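Local coordinates for alpha-L-rhamnosidase (Aspergillus terreus, PDB 6GSZ), which probably hydrolyses terminal non-reducing alpha-L-rhamnose residues from alpha-L-rhamnosides, as a calcium-binding glycosidase, at residues 179-184 with 495-500; 842-847 with 861-866; 660-663 with 667-670; 379-382 with 386-389; 462-467 with 738-743. One frame throughout, in Å; residues are numbered along the deposited sequence.

Interaction 5 lies in the glucose-binding pocket, and the other four contacts lie outside it. Interactions 1 and 5 have centres 26 Å apart, with nearest atoms about 12 Å apart; interaction 1 joins the rhamnosidase N-terminal domain to a helix of the six-hairpin glycosidase domain. Interaction 3 belongs to the same glycosidase domain as interaction 5 and comes within about 12 Å of it, nearest atoms. Interaction 4, in the concanavalin-like domain, approaches interaction 5 to about 13 Å, nearest atoms. Interactions 3 and 4 sit on opposite sides of the chain's centre, their own centres 62 Å apart. Interaction 2 is in the C-terminal beta sandwich, its centre 41 Å from that of interaction 5, nearest atoms about 26 Å.

Interaction 1. Residues 179-184 with 495-500; sequences QYRHEY and LKDARS. With NAG (2-acetamido-2-deoxy-beta-D-glucopyranose), chain B.
The ring of Tyr-180 carries Ser-500 over one face: CB of Ser-500 stands 4.0 Å from the ring centroid and 27° off the normal, a CH-pi contact. Gln-179 CG covers the opposite face, offset toward the rim. From Gln-179, NE2 donates an almost straight 2.9 Å hydrogen bond to O7 of the NAG acetamide, while the methyl carbon of that acetamide approaches the tyrosine ring obliquely. The guanidinium of Arg-181 is met at its edge by two carboxylates. Asp-497 is gripped side-on, with NE to OD1 at 2.8 Å and NH2 to OD2 at 2.8 Å. Both oxygens lie near the guanidinium plane, yet the nitrogens stand well above the carboxylate plane, and the two planes are 42° apart. The bend at chi3 (70°) turns the arginine head so that NH1 also reaches OE2 of Glu-183 at 2.7 Å, on its anti lone pair. Two acids thus fix the rotation of one arginine, and Ser-177 N gives Asp-497 OD2 a further bond. This salt-bridge network, with the tyrosine-serine contact beside it, is an interdomain interface, joining the loop before strand 182-188 of the N-terminal rhamnosidase domain to helix 488-503 of the six-hairpin glycosidase domain.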
# COMPACT_ATOMS: atom_id res chain seq x y z
N GLN A 179 9.09 -18.13 1.63
CA GLN A 179 9.14 -19.54 2.07
C GLN A 179 7.74 -20.13 2.29
O GLN A 179 7.62 -21.36 2.43
CB GLN A 179 10.01 -19.75 3.31
CG GLN A 179 9.47 -19.27 4.65
CD GLN A 179 9.70 -17.82 4.97
OE1 GLN A 179 9.52 -16.90 4.13
NE2 GLN A 179 10.11 -17.62 6.22
N TYR A 180 6.73 -19.26 2.43
CA TYR A 180 5.33 -19.65 2.60
C TYR A 180 4.51 -19.42 1.33
O TYR A 180 3.68 -20.25 0.97
CB TYR A 180 4.70 -18.89 3.76
CG TYR A 180 5.40 -19.11 5.07
CD1 TYR A 180 5.40 -20.36 5.66
CD2 TYR A 180 6.05 -18.07 5.73
CE1 TYR A 180 6.02 -20.58 6.86
CE2 TYR A 180 6.73 -18.30 6.92
CZ TYR A 180 6.67 -19.55 7.50
OH TYR A 180 7.32 -19.83 8.66
N ARG A 181 4.74 -18.29 0.68
CA ARG A 181 3.88 -17.83 -0.43
C ARG A 181 4.77 -17.08 -1.40
O ARG A 181 5.51 -16.19 -0.97
CB ARG A 181 2.74 -16.95 0.11
CG ARG A 181 1.72 -16.53 -0.94
CD ARG A 181 0.62 -15.68 -0.34
NE ARG A 181 1.13 -14.38 0.06
CZ ARG A 181 1.23 -13.27 -0.72
NH1 ARG A 181 0.58 -13.20 -1.90
NH2 ARG A 181 1.97 -12.25 -0.26
N HIS A 182 4.68 -17.46 -2.67
CA HIS A 182 5.56 -16.86 -3.67
C HIS A 182 4.71 -16.55 -4.90
O HIS A 182 4.15 -17.46 -5.51
CB HIS A 182 6.71 -17.80 -3.97
CG HIS A 182 7.84 -17.28 -4.79
ND1 HIS A 182 9.15 -17.62 -4.51
CD2 HIS A 182 7.86 -16.44 -5.85
CE1 HIS A 182 9.93 -16.99 -5.38
NE2 HIS A 182 9.17 -16.31 -6.25
N GLU A 183 4.54 -15.25 -5.18
CA GLU A 183 3.61 -14.88 -6.26
C GLU A 183 4.23 -15.15 -7.62
O GLU A 183 5.48 -15.05 -7.79
CB GLU A 183 3.16 -13.41 -6.22
CG GLU A 183 2.14 -13.16 -5.12
CD GLU A 183 1.73 -11.72 -4.94
OE1 GLU A 183 1.94 -10.90 -5.87
OE2 GLU A 183 1.11 -11.40 -3.88
N TYR A 184 3.40 -15.55 -8.58
CA TYR A 184 3.79 -15.64 -9.97
C TYR A 184 2.80 -14.83 -10.79
O TYR A 184 1.64 -14.60 -10.36
CB TYR A 184 3.86 -17.08 -10.52
CG TYR A 184 2.49 -17.68 -10.69
CD1 TYR A 184 1.82 -18.27 -9.64
CD2 TYR A 184 1.89 -17.67 -11.93
CE1 TYR A 184 0.52 -18.73 -9.81
CE2 TYR A 184 0.60 -18.13 -12.11
CZ TYR A 184 -0.08 -18.68 -11.05
OH TYR A 184 -1.35 -19.14 -11.28
N LEU A 495 -1.60 -9.55 4.65
CA LEU A 495 -2.12 -10.18 5.83
C LEU A 495 -2.05 -11.72 5.80
O LEU A 495 -1.93 -12.34 6.87
CB LEU A 495 -3.54 -9.69 6.14
CG LEU A 495 -3.60 -8.25 6.69
CD1 LEU A 495 -5.01 -7.70 6.57
CD2 LEU A 495 -3.12 -8.21 8.13
N LYS A 496 -2.06 -12.31 4.58
CA LYS A 496 -1.77 -13.75 4.49
C LYS A 496 -0.35 -14.06 5.01
O LYS A 496 -0.13 -15.01 5.75
CB LYS A 496 -1.90 -14.22 3.03
CG LYS A 496 -3.34 -14.26 2.56
CD LYS A 496 -3.44 -14.66 1.10
CE LYS A 496 -4.88 -14.81 0.68
NZ LYS A 496 -4.98 -15.08 -0.78
N ASP A 497 0.59 -13.21 4.60
CA ASP A 497 1.99 -13.38 5.03
C ASP A 497 2.11 -13.13 6.53
O ASP A 497 2.81 -13.86 7.25
CB ASP A 497 2.94 -12.52 4.21
CG ASP A 497 3.09 -13.02 2.77
OD1 ASP A 497 2.59 -14.15 2.47
OD2 ASP A 497 3.72 -12.26 1.98
N ALA A 498 1.36 -12.12 7.03
CA ALA A 498 1.43 -11.83 8.46
C ALA A 498 1.03 -13.10 9.24
O ALA A 498 1.65 -13.46 10.25
CB ALA A 498 0.54 -10.65 8.81
N ARG A 499 -0.06 -13.76 8.80
CA ARG A 499 -0.57 -14.95 9.44
C ARG A 499 0.48 -16.07 9.39
O ARG A 499 0.73 -16.74 10.39
CB ARG A 499 -1.91 -15.35 8.80
CG ARG A 499 -2.50 -16.65 9.33
CD ARG A 499 -2.66 -16.62 10.84
NE ARG A 499 -3.51 -17.70 11.28
CZ ARG A 499 -3.62 -18.13 12.56
NH1 ARG A 499 -2.90 -17.53 13.50
NH2 ARG A 499 -4.47 -19.11 12.83
N SER A 500 1.04 -16.34 8.20
CA SER A 500 2.05 -17.38 8.06
C SER A 500 3.25 -17.14 9.00
O SER A 500 3.72 -18.10 9.69
CB SER A 500 2.54 -17.46 6.62
OG SER A 500 1.52 -17.88 5.73
C1 NAG B . 10.50 -20.98 11.69
C2 NAG B . 11.27 -20.96 10.35
C3 NAG B . 12.64 -21.56 10.52
C4 NAG B . 13.42 -20.87 11.62
C5 NAG B . 12.58 -20.91 12.90
C6 NAG B . 13.25 -20.09 13.99
C7 NAG B . 10.24 -21.12 8.12
C8 NAG B . 9.46 -22.02 7.19
N2 NAG B . 10.56 -21.67 9.32
O3 NAG B . 13.34 -21.44 9.29
O4 NAG B . 14.62 -21.62 11.79
O5 NAG B . 11.31 -20.27 12.62
O6 NAG B . 13.60 -18.76 13.49
O7 NAG B . 10.54 -19.95 7.83

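Interaction 2. Residues 842-847 with 861-866; sequences ATVVLP and HEYHVR
Tyr-863 reaches across to Val-844 from the opposite direction, and the phenol end of its ring settles against the fork of the valine. CG1 of Val-844 sits over one ring face, 4.2 Å from the centroid and 20° off the normal, which meets the criterion for a CH-pi contact. The other branch, CG2, rests against the hydroxyl end, 3.6 Å from OH of Tyr-863. With CG1 anti to the backbone N (chi1 178°), the valine sets both methyls on the same side of the ring, CG1 over the face and CG2 over the hydroxyl end. At the near end of the tyrosine, Leu-846 crosses at about a right angle, and its CD2 fits against the root of the side chain, 3.9 Å from CB of Tyr-863. Two sheets supply these bumps and hollows, packing face to face in the C-terminal beta sandwich, as in family 78 rhamnosidases: strand 841-845 and its continuation at Leu-846 meet strand 859-868, the outermost strand of a five-stranded antiparallel sheet. No hydrogen bond joins the two segments, and side chains make the interface. Further along, CD1 of Leu-846 lies 3.9 Å from CG2 of Val-865. The leucine fork thus straddles Tyr-863 and Val-865, CD2 closest to the tyrosine and CD1 to the valine. Val-856 of strand 853-856 also touches Tyr-863, and Leu-832 of strand 828-836 packs on Val-844.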
# COMPACT_ATOMS: atom_id res chain seq x y z
N ALA A 842 -27.51 7.42 3.24
CA ALA A 842 -26.66 8.18 4.12
C ALA A 842 -27.50 8.84 5.23
O ALA A 842 -28.71 9.05 5.10
CB ALA A 842 -25.91 9.23 3.33
N THR A 843 -26.81 9.16 6.32
CA THR A 843 -27.32 10.03 7.35
C THR A 843 -26.51 11.33 7.29
O THR A 843 -25.29 11.30 7.48
CB THR A 843 -27.23 9.42 8.75
OG1 THR A 843 -28.00 8.22 8.73
CG2 THR A 843 -27.79 10.32 9.82
N VAL A 844 -27.19 12.42 6.94
CA VAL A 844 -26.59 13.72 6.89
C VAL A 844 -26.85 14.39 8.24
O VAL A 844 -28.01 14.54 8.65
CB VAL A 844 -27.14 14.54 5.72
CG1 VAL A 844 -26.54 15.94 5.69
CG2 VAL A 844 -26.97 13.81 4.39
N VAL A 845 -25.80 14.77 8.94
CA VAL A 845 -25.89 15.48 10.22
C VAL A 845 -25.42 16.91 9.97
O VAL A 845 -24.22 17.14 9.75
CB VAL A 845 -25.02 14.79 11.29
CG1 VAL A 845 -25.11 15.50 12.62
CG2 VAL A 845 -25.36 13.31 11.41
N LEU A 846 -26.36 17.86 9.96
CA LEU A 846 -25.99 19.23 9.64
C LEU A 846 -25.35 19.86 10.86
O LEU A 846 -25.68 19.47 12.00
CB LEU A 846 -27.22 19.98 9.12
CG LEU A 846 -27.77 19.39 7.82
CD1 LEU A 846 -29.11 20.00 7.49
CD2 LEU A 846 -26.84 19.63 6.65
N PRO A 847 -24.41 20.80 10.66
CA PRO A 847 -23.63 21.36 11.74
C PRO A 847 -24.42 22.24 12.69
O PRO A 847 -25.48 22.77 12.32
CB PRO A 847 -22.51 22.18 11.07
CG PRO A 847 -22.92 22.32 9.64
CD PRO A 847 -23.96 21.26 9.34
N HIS A 861 -27.82 15.85 -3.14
CA HIS A 861 -28.62 16.54 -2.17
C HIS A 861 -27.98 17.88 -1.80
O HIS A 861 -26.80 17.91 -1.51
CB HIS A 861 -28.81 15.68 -0.91
CG HIS A 861 -29.34 14.31 -1.20
ND1 HIS A 861 -30.69 14.06 -1.33
CD2 HIS A 861 -28.70 13.14 -1.41
CE1 HIS A 861 -30.86 12.77 -1.60
NE2 HIS A 861 -29.65 12.19 -1.66
N GLU A 862 -28.75 18.94 -1.77
CA GLU A 862 -28.27 20.29 -1.46
C GLU A 862 -28.92 20.74 -0.15
O GLU A 862 -30.18 20.63 -0.03
CB GLU A 862 -28.61 21.24 -2.60
CG GLU A 862 -27.84 22.52 -2.55
CD GLU A 862 -27.96 23.30 -3.83
OE1 GLU A 862 -27.53 22.77 -4.88
OE2 GLU A 862 -28.43 24.41 -3.75
N TYR A 863 -28.12 21.25 0.77
CA TYR A 863 -28.59 21.74 2.07
C TYR A 863 -28.12 23.18 2.29
O TYR A 863 -26.94 23.48 2.13
CB TYR A 863 -28.12 20.83 3.21
CG TYR A 863 -28.51 19.38 3.07
CD1 TYR A 863 -27.73 18.47 2.38
CD2 TYR A 863 -29.70 18.93 3.62
CE1 TYR A 863 -28.12 17.16 2.25
CE2 TYR A 863 -30.10 17.61 3.50
CZ TYR A 863 -29.30 16.72 2.82
OH TYR A 863 -29.69 15.43 2.69
N HIS A 864 -29.05 24.05 2.69
CA HIS A 864 -28.70 25.41 3.00
C HIS A 864 -29.15 25.68 4.42
O HIS A 864 -30.35 25.63 4.68
CB HIS A 864 -29.31 26.40 2.00
CG HIS A 864 -28.83 26.19 0.61
ND1 HIS A 864 -27.62 26.71 0.16
CD2 HIS A 864 -29.30 25.42 -0.38
CE1 HIS A 864 -27.42 26.30 -1.08
NE2 HIS A 864 -28.43 25.51 -1.44
N VAL A 865 -28.20 25.87 5.33
CA VAL A 865 -28.48 26.05 6.73
C VAL A 865 -28.13 27.48 7.09
O VAL A 865 -26.97 27.87 7.11
CB VAL A 865 -27.76 25.06 7.67
CG1 VAL A 865 -28.32 25.19 9.08
CG2 VAL A 865 -27.89 23.64 7.16
N ARG A 866 -29.17 28.26 7.42
CA ARG A 866 -29.01 29.67 7.67
C ARG A 866 -28.74 29.85 9.16
O ARG A 866 -29.31 29.16 9.98
CB ARG A 866 -30.25 30.48 7.28
CG ARG A 866 -30.50 30.61 5.78
CD ARG A 866 -29.64 31.63 5.05
NE ARG A 866 -30.12 31.82 3.69
CZ ARG A 866 -29.86 32.87 2.92
NH1 ARG A 866 -28.98 33.78 3.31
NH2 ARG A 866 -30.48 33.00 1.76

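Interaction 3. Residues 660-663 with 667-670; sequences ALPL and LFPS. With MAN (alpha-D-mannopyranose), chain C.
One backbone hydrogen bond joins Pro-662 to Leu-667: N of Leu-667 donates to O of Pro-662 at 2.9 Å, with an N-H...O angle of 168°. It spans five residues, drawing the chain back against the end of the helix. Apolar contacts accompany this bond. CB of Pro-662 meets CB of Leu-667 at 4.0 Å and CE2 of Phe-668 at 3.7 Å, so one carbon of the proline touches both residues that follow the turn. The Phe-668 ring receives Leu-663 as well, whose CD2 stands 3.7 Å from the same CE2; both partners approach the ring obliquely. CG of the phenylalanine is anti to its carbonyl carbon (chi1 -74°), which swings the ring back toward the proline and leucine. A sugar contact is made on the backbone of the same residue: O4 of a mannose, part of a glycan attached to the protein itself, donates to O of Phe-668 at 3.2 Å. Ala-674 and Ala-677 of helix 671-687 also pack on the Phe-668 ring, and Ser-670 caps that helix through a bond from Gln-673 N to its OG. The contact belongs to the short loop linking helix 656-664 to helix 671-687 in the helical six-hairpin glycosidase domain, of the (alpha/alpha)6-barrel type.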
# COMPACT_ATOMS: atom_id res chain seq x y z
N ALA A 660 -5.58 10.67 25.51
CA ALA A 660 -6.32 10.36 24.28
C ALA A 660 -6.70 8.87 24.23
O ALA A 660 -7.80 8.49 23.81
CB ALA A 660 -5.55 10.76 23.06
N LEU A 661 -5.77 7.99 24.61
CA LEU A 661 -6.07 6.54 24.50
C LEU A 661 -7.26 6.10 25.35
O LEU A 661 -8.18 5.47 24.79
CB LEU A 661 -4.83 5.70 24.74
CG LEU A 661 -3.66 5.94 23.81
CD1 LEU A 661 -2.50 5.02 24.15
CD2 LEU A 661 -4.07 5.77 22.35
N PRO A 662 -7.29 6.36 26.68
CA PRO A 662 -8.48 5.95 27.42
C PRO A 662 -9.77 6.69 27.01
O PRO A 662 -10.83 6.12 27.14
CB PRO A 662 -8.07 6.20 28.88
CG PRO A 662 -7.05 7.31 28.77
CD PRO A 662 -6.25 6.96 27.54
N LEU A 663 -9.66 7.90 26.46
CA LEU A 663 -10.82 8.58 25.93
C LEU A 663 -11.34 7.87 24.68
O LEU A 663 -12.53 7.58 24.57
CB LEU A 663 -10.49 10.04 25.63
CG LEU A 663 -10.35 10.93 26.87
CD1 LEU A 663 -9.77 12.29 26.49
CD2 LEU A 663 -11.69 11.09 27.56
N LEU A 667 -12.29 3.91 28.41
CA LEU A 667 -11.76 3.15 29.54
C LEU A 667 -11.99 3.83 30.90
O LEU A 667 -11.59 3.28 31.91
CB LEU A 667 -10.25 2.92 29.34
CG LEU A 667 -9.90 2.14 28.06
CD1 LEU A 667 -8.40 1.90 27.95
CD2 LEU A 667 -10.64 0.82 28.01
N PHE A 668 -12.64 5.00 30.93
CA PHE A 668 -12.95 5.68 32.21
C PHE A 668 -14.15 4.98 32.83
O PHE A 668 -14.97 4.41 32.13
CB PHE A 668 -13.20 7.18 32.01
CG PHE A 668 -11.94 7.96 31.74
CD1 PHE A 668 -11.15 8.42 32.78
CD2 PHE A 668 -11.51 8.16 30.44
CE1 PHE A 668 -9.95 9.07 32.53
CE2 PHE A 668 -10.31 8.82 30.20
CZ PHE A 668 -9.56 9.31 31.24
N PRO A 669 -14.26 4.98 34.17
CA PRO A 669 -15.39 4.32 34.82
C PRO A 669 -16.74 5.03 34.71
O PRO A 669 -17.74 4.43 35.08
CB PRO A 669 -14.93 4.24 36.28
CG PRO A 669 -13.96 5.35 36.47
CD PRO A 669 -13.28 5.53 35.12
N SER A 670 -16.77 6.26 34.21
CA SER A 670 -18.02 6.96 34.05
C SER A 670 -17.90 7.99 32.94
O SER A 670 -16.79 8.46 32.62
CB SER A 670 -18.45 7.66 35.33
OG SER A 670 -17.69 8.83 35.56
C1 MAN C . -19.68 2.89 27.56
C2 MAN C . -18.69 1.78 27.96
C3 MAN C . -18.38 2.02 29.47
C4 MAN C . -18.00 3.49 29.78
C5 MAN C . -19.05 4.46 29.23
C6 MAN C . -18.74 5.93 29.51
O2 MAN C . -17.50 1.62 27.07
O3 MAN C . -17.37 1.07 29.92
O4 MAN C . -17.92 3.77 31.19
O5 MAN C . -19.17 4.21 27.83
O6 MAN C . -17.39 6.27 29.17

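Interaction 4. Residues 379-382 with 386-389; sequences FTLS and VQEW
The polar part of the contact centres on Gln-387, whose OE1 accepts a hydrogen bond from N of Ser-382 at 2.9 Å, with an N-H...O angle of 173°. The donor is tilted 27° from the carbonyl plane. CG lies anti to the carbonyl carbon of Gln-387 and the chain runs extended beyond it, which carries the amide across to the loop that follows strand 376-380. The other end of that amide is held by Ser-271, which bonds to NE2, so both polar atoms have partners. Aromatic contact is made by Phe-379 and Trp-389. The Phe-379 ring and the five-membered ring of the indole meet obliquely, with centroids 4.8 Å apart and planes at 47°; CD1 of Phe-379 lies over the indole face, 3.5 Å from CG of Trp-389. Van der Waals contacts against the amide complete the set: CZ of Phe-379 touches NE2 of Gln-387 at 3.6 Å, and CD2 of Leu-381 lies 3.6 Å from OE1 of Gln-387. The two segments belong to separate sheets of the concanavalin-like domain. Strand 376-380 pairs with strands 266-270 and 351-361, whereas strand 387-389 forms the edge of a four-stranded antiparallel sheet beside strand 339-344, from which Ile-342 touches both Phe-379 and Trp-389.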
# COMPACT_ATOMS: atom_id res chain seq x y z
N PHE A 379 25.89 4.76 -14.96
CA PHE A 379 25.59 4.37 -16.31
C PHE A 379 26.81 4.66 -17.17
O PHE A 379 27.20 5.82 -17.30
CB PHE A 379 24.37 5.11 -16.85
CG PHE A 379 24.01 4.80 -18.27
CD1 PHE A 379 23.24 3.69 -18.59
CD2 PHE A 379 24.51 5.57 -19.30
CE1 PHE A 379 22.95 3.36 -19.90
CE2 PHE A 379 24.20 5.27 -20.61
CZ PHE A 379 23.44 4.16 -20.91
N THR A 380 27.38 3.60 -17.75
CA THR A 380 28.53 3.79 -18.65
C THR A 380 28.02 3.81 -20.09
O THR A 380 27.35 2.85 -20.57
CB THR A 380 29.63 2.76 -18.44
OG1 THR A 380 30.07 2.85 -17.09
CG2 THR A 380 30.78 2.95 -19.42
N LEU A 381 28.34 4.91 -20.77
CA LEU A 381 27.90 5.21 -22.14
C LEU A 381 28.66 4.33 -23.15
O LEU A 381 29.79 3.87 -22.89
CB LEU A 381 28.21 6.68 -22.45
CG LEU A 381 27.38 7.68 -21.64
CD1 LEU A 381 28.18 8.93 -21.31
CD2 LEU A 381 26.11 8.03 -22.39
N SER A 382 28.05 4.13 -24.32
CA SER A 382 28.64 3.31 -25.38
C SER A 382 29.16 4.15 -26.55
O SER A 382 29.88 3.59 -27.39
CB SER A 382 27.64 2.32 -25.91
OG SER A 382 26.64 3.01 -26.65
N VAL A 386 22.28 8.00 -29.33
CA VAL A 386 21.48 8.37 -28.20
C VAL A 386 21.00 7.10 -27.50
O VAL A 386 20.44 6.21 -28.11
CB VAL A 386 20.29 9.23 -28.63
CG1 VAL A 386 19.37 9.53 -27.45
CG2 VAL A 386 20.76 10.51 -29.28
N GLN A 387 21.22 7.02 -26.20
CA GLN A 387 20.86 5.83 -25.43
C GLN A 387 19.72 6.19 -24.46
O GLN A 387 19.69 7.29 -23.98
CB GLN A 387 22.08 5.33 -24.65
CG GLN A 387 23.26 5.00 -25.56
CD GLN A 387 24.46 4.53 -24.77
OE1 GLN A 387 25.42 5.29 -24.57
NE2 GLN A 387 24.38 3.30 -24.27
N GLU A 388 18.80 5.25 -24.21
CA GLU A 388 17.78 5.42 -23.21
C GLU A 388 17.97 4.34 -22.14
O GLU A 388 18.22 3.17 -22.46
CB GLU A 388 16.41 5.32 -23.83
CG GLU A 388 16.13 6.45 -24.79
CD GLU A 388 14.71 6.50 -25.29
OE1 GLU A 388 14.04 5.45 -25.27
OE2 GLU A 388 14.28 7.58 -25.69
N TRP A 389 17.84 4.76 -20.88
CA TRP A 389 18.06 3.83 -19.76
C TRP A 389 17.16 4.19 -18.60
O TRP A 389 16.96 5.36 -18.27
CB TRP A 389 19.54 3.83 -19.36
CG TRP A 389 19.88 3.07 -18.11
CD1 TRP A 389 20.17 1.74 -18.01
CD2 TRP A 389 19.96 3.59 -16.77
NE1 TRP A 389 20.46 1.41 -16.71
CE2 TRP A 389 20.32 2.52 -15.93
CE3 TRP A 389 19.71 4.85 -16.20
CZ2 TRP A 389 20.49 2.70 -14.56
CZ3 TRP A 389 19.88 5.02 -14.85
CH2 TRP A 389 20.26 3.96 -14.04

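Interaction 5. Residues 462-467 with 738-743; sequences PQRDER and TWERWD. With BGC (beta-D-glucopyranose), chain D.
The glucose pocket of the six-hairpin glycosidase domain includes Arg-464 and Glu-740, which form a salt bridge between two loops. The arginine grips the carboxylate end-on with two nitrogens: NH1 to OE1 of Glu-740 at 2.8 Å and NH2 to OE2 of Glu-740 at 2.9 Å. OE1 is met on its syn side, OE2 from above the carboxylate plane, and the flat groups are 39° apart. Arg-464 also holds Glu-466, with NE to OE1 at 3.0 Å, so one guanidinium lies between two acids in a salt-bridge network. Both acids lie beside the sugar: O1 of the glucose is 3.1 Å from NH2 of Arg-464 and 3.5 Å from OE2 of Glu-740, while O5 of the glucose is 3.4 Å from OE2 of Glu-466. CG of Glu-740 is anti to the backbone N (chi1 178°) and its chain is extended, carrying the carboxylate to the arginine. The sugar is hydrogen-bonded by Asp-460, Asp-473, Trp-527 and His-761.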
# COMPACT_ATOMS: atom_id res chain seq x y z
N PRO A 462 10.97 4.52 1.99
CA PRO A 462 11.42 4.05 0.69
C PRO A 462 12.85 4.38 0.31
O PRO A 462 13.22 4.04 -0.79
CB PRO A 462 10.49 4.89 -0.22
CG PRO A 462 10.45 6.24 0.47
CD PRO A 462 10.57 5.94 1.95
N GLN A 463 13.62 4.99 1.20
CA GLN A 463 14.90 5.61 0.78
C GLN A 463 16.13 4.98 1.44
O GLN A 463 17.11 4.74 0.72
CB GLN A 463 14.83 7.13 0.98
CG GLN A 463 15.04 7.65 2.40
CD GLN A 463 13.97 7.25 3.39
OE1 GLN A 463 13.97 6.12 3.89
NE2 GLN A 463 13.05 8.15 3.70
N ARG A 464 16.12 4.74 2.73
CA ARG A 464 17.28 4.27 3.45
C ARG A 464 17.35 2.74 3.40
O ARG A 464 16.65 2.08 2.64
CB ARG A 464 17.30 4.82 4.89
CG ARG A 464 16.23 4.27 5.82
CD ARG A 464 16.23 5.02 7.13
NE ARG A 464 15.23 4.52 8.05
CZ ARG A 464 14.53 5.27 8.91
NH1 ARG A 464 14.87 6.54 9.07
NH2 ARG A 464 13.50 4.73 9.56
N ASP A 465 18.28 2.20 4.19
CA ASP A 465 18.53 0.76 4.29
C ASP A 465 17.52 0.09 5.20
O ASP A 465 17.86 -0.50 6.17
CB ASP A 465 19.97 0.51 4.76
CG ASP A 465 20.34 1.16 6.07
OD1 ASP A 465 19.53 1.99 6.58
OD2 ASP A 465 21.40 0.86 6.59
N GLU A 466 16.26 0.24 4.84
CA GLU A 466 15.15 -0.32 5.64
C GLU A 466 14.07 -0.76 4.65
O GLU A 466 14.21 -1.77 4.03
CB GLU A 466 14.75 0.68 6.74
CG GLU A 466 13.88 0.08 7.83
CD GLU A 466 13.94 0.81 9.16
OE1 GLU A 466 14.57 1.87 9.21
OE2 GLU A 466 13.37 0.31 10.13
N ARG A 467 12.95 -0.01 4.56
CA ARG A 467 11.89 -0.31 3.57
C ARG A 467 11.28 -1.66 3.92
O ARG A 467 11.08 -2.50 3.06
CB ARG A 467 12.38 -0.20 2.11
CG ARG A 467 13.45 0.85 1.84
CD ARG A 467 13.84 0.88 0.39
NE ARG A 467 15.05 1.62 0.20
CZ ARG A 467 15.59 1.85 -1.00
NH1 ARG A 467 14.97 1.43 -2.08
NH2 ARG A 467 16.74 2.49 -1.12
N THR A 738 5.03 13.44 4.17
CA THR A 738 5.08 13.48 5.63
C THR A 738 6.39 12.84 6.08
O THR A 738 6.90 11.91 5.47
CB THR A 738 3.83 12.83 6.24
OG1 THR A 738 3.58 11.51 5.74
CG2 THR A 738 2.59 13.67 6.00
N TRP A 739 6.91 13.34 7.21
CA TRP A 739 8.25 12.92 7.69
C TRP A 739 8.09 11.95 8.87
O TRP A 739 7.10 11.96 9.59
CB TRP A 739 9.07 14.14 8.13
CG TRP A 739 9.19 15.22 7.10
CD1 TRP A 739 9.01 15.15 5.75
CD2 TRP A 739 9.63 16.55 7.38
NE1 TRP A 739 9.29 16.37 5.18
CE2 TRP A 739 9.65 17.25 6.16
CE3 TRP A 739 9.94 17.23 8.57
CZ2 TRP A 739 10.05 18.59 6.07
CZ3 TRP A 739 10.31 18.55 8.49
CH2 TRP A 739 10.37 19.22 7.26
N GLU A 740 9.10 11.12 9.08
CA GLU A 740 9.13 10.16 10.18
C GLU A 740 9.00 10.86 11.53
O GLU A 740 8.22 10.41 12.38
CB GLU A 740 10.44 9.40 10.08
CG GLU A 740 10.71 8.37 11.16
CD GLU A 740 12.00 7.58 10.97
OE1 GLU A 740 12.98 8.16 10.43
OE2 GLU A 740 11.99 6.38 11.39
N ARG A 741 9.86 11.85 11.76
CA ARG A 741 9.86 12.63 12.96
C ARG A 741 9.11 13.95 12.71
O ARG A 741 9.17 14.52 11.63
CB ARG A 741 11.29 13.04 13.31
CG ARG A 741 12.23 11.87 13.52
CD ARG A 741 13.66 12.35 13.66
NE ARG A 741 14.57 11.29 14.11
CZ ARG A 741 14.69 10.86 15.37
NH1 ARG A 741 14.05 11.47 16.38
NH2 ARG A 741 15.47 9.82 15.62
N TRP A 742 8.46 14.45 13.76
CA TRP A 742 7.87 15.80 13.65
C TRP A 742 8.95 16.77 13.14
O TRP A 742 8.71 17.64 12.25
CB TRP A 742 7.25 16.25 14.98
CG TRP A 742 6.11 15.37 15.40
CD1 TRP A 742 6.07 14.48 16.42
CD2 TRP A 742 4.82 15.34 14.79
NE1 TRP A 742 4.84 13.86 16.48
CE2 TRP A 742 4.07 14.35 15.46
CE3 TRP A 742 4.26 16.00 13.69
CZ2 TRP A 742 2.75 14.10 15.14
CZ3 TRP A 742 2.95 15.74 13.38
CH2 TRP A 742 2.22 14.77 14.07
N ASP A 743 10.17 16.58 13.65
CA ASP A 743 11.31 17.47 13.37
C ASP A 743 12.39 16.74 12.55
O ASP A 743 13.57 16.88 12.86
CB ASP A 743 11.90 18.03 14.68
CG ASP A 743 12.30 16.98 15.71
OD1 ASP A 743 12.03 15.76 15.48
OD2 ASP A 743 12.78 17.36 16.78
C2 BGC D . 9.28 2.29 11.79
C3 BGC D . 8.87 2.06 13.22
C4 BGC D . 9.82 1.26 14.09
C5 BGC D . 11.12 1.87 13.89
C6 BGC D . 12.06 1.11 14.80
C1 BGC D . 10.73 2.77 11.75
O1 BGC D . 11.04 3.11 10.41
O2 BGC D . 8.67 3.46 11.29
O3 BGC D . 7.80 1.27 13.19
O4 BGC D . 9.50 1.15 15.50
O5 BGC D . 11.59 1.91 12.50
O6 BGC D . 13.39 1.56 14.54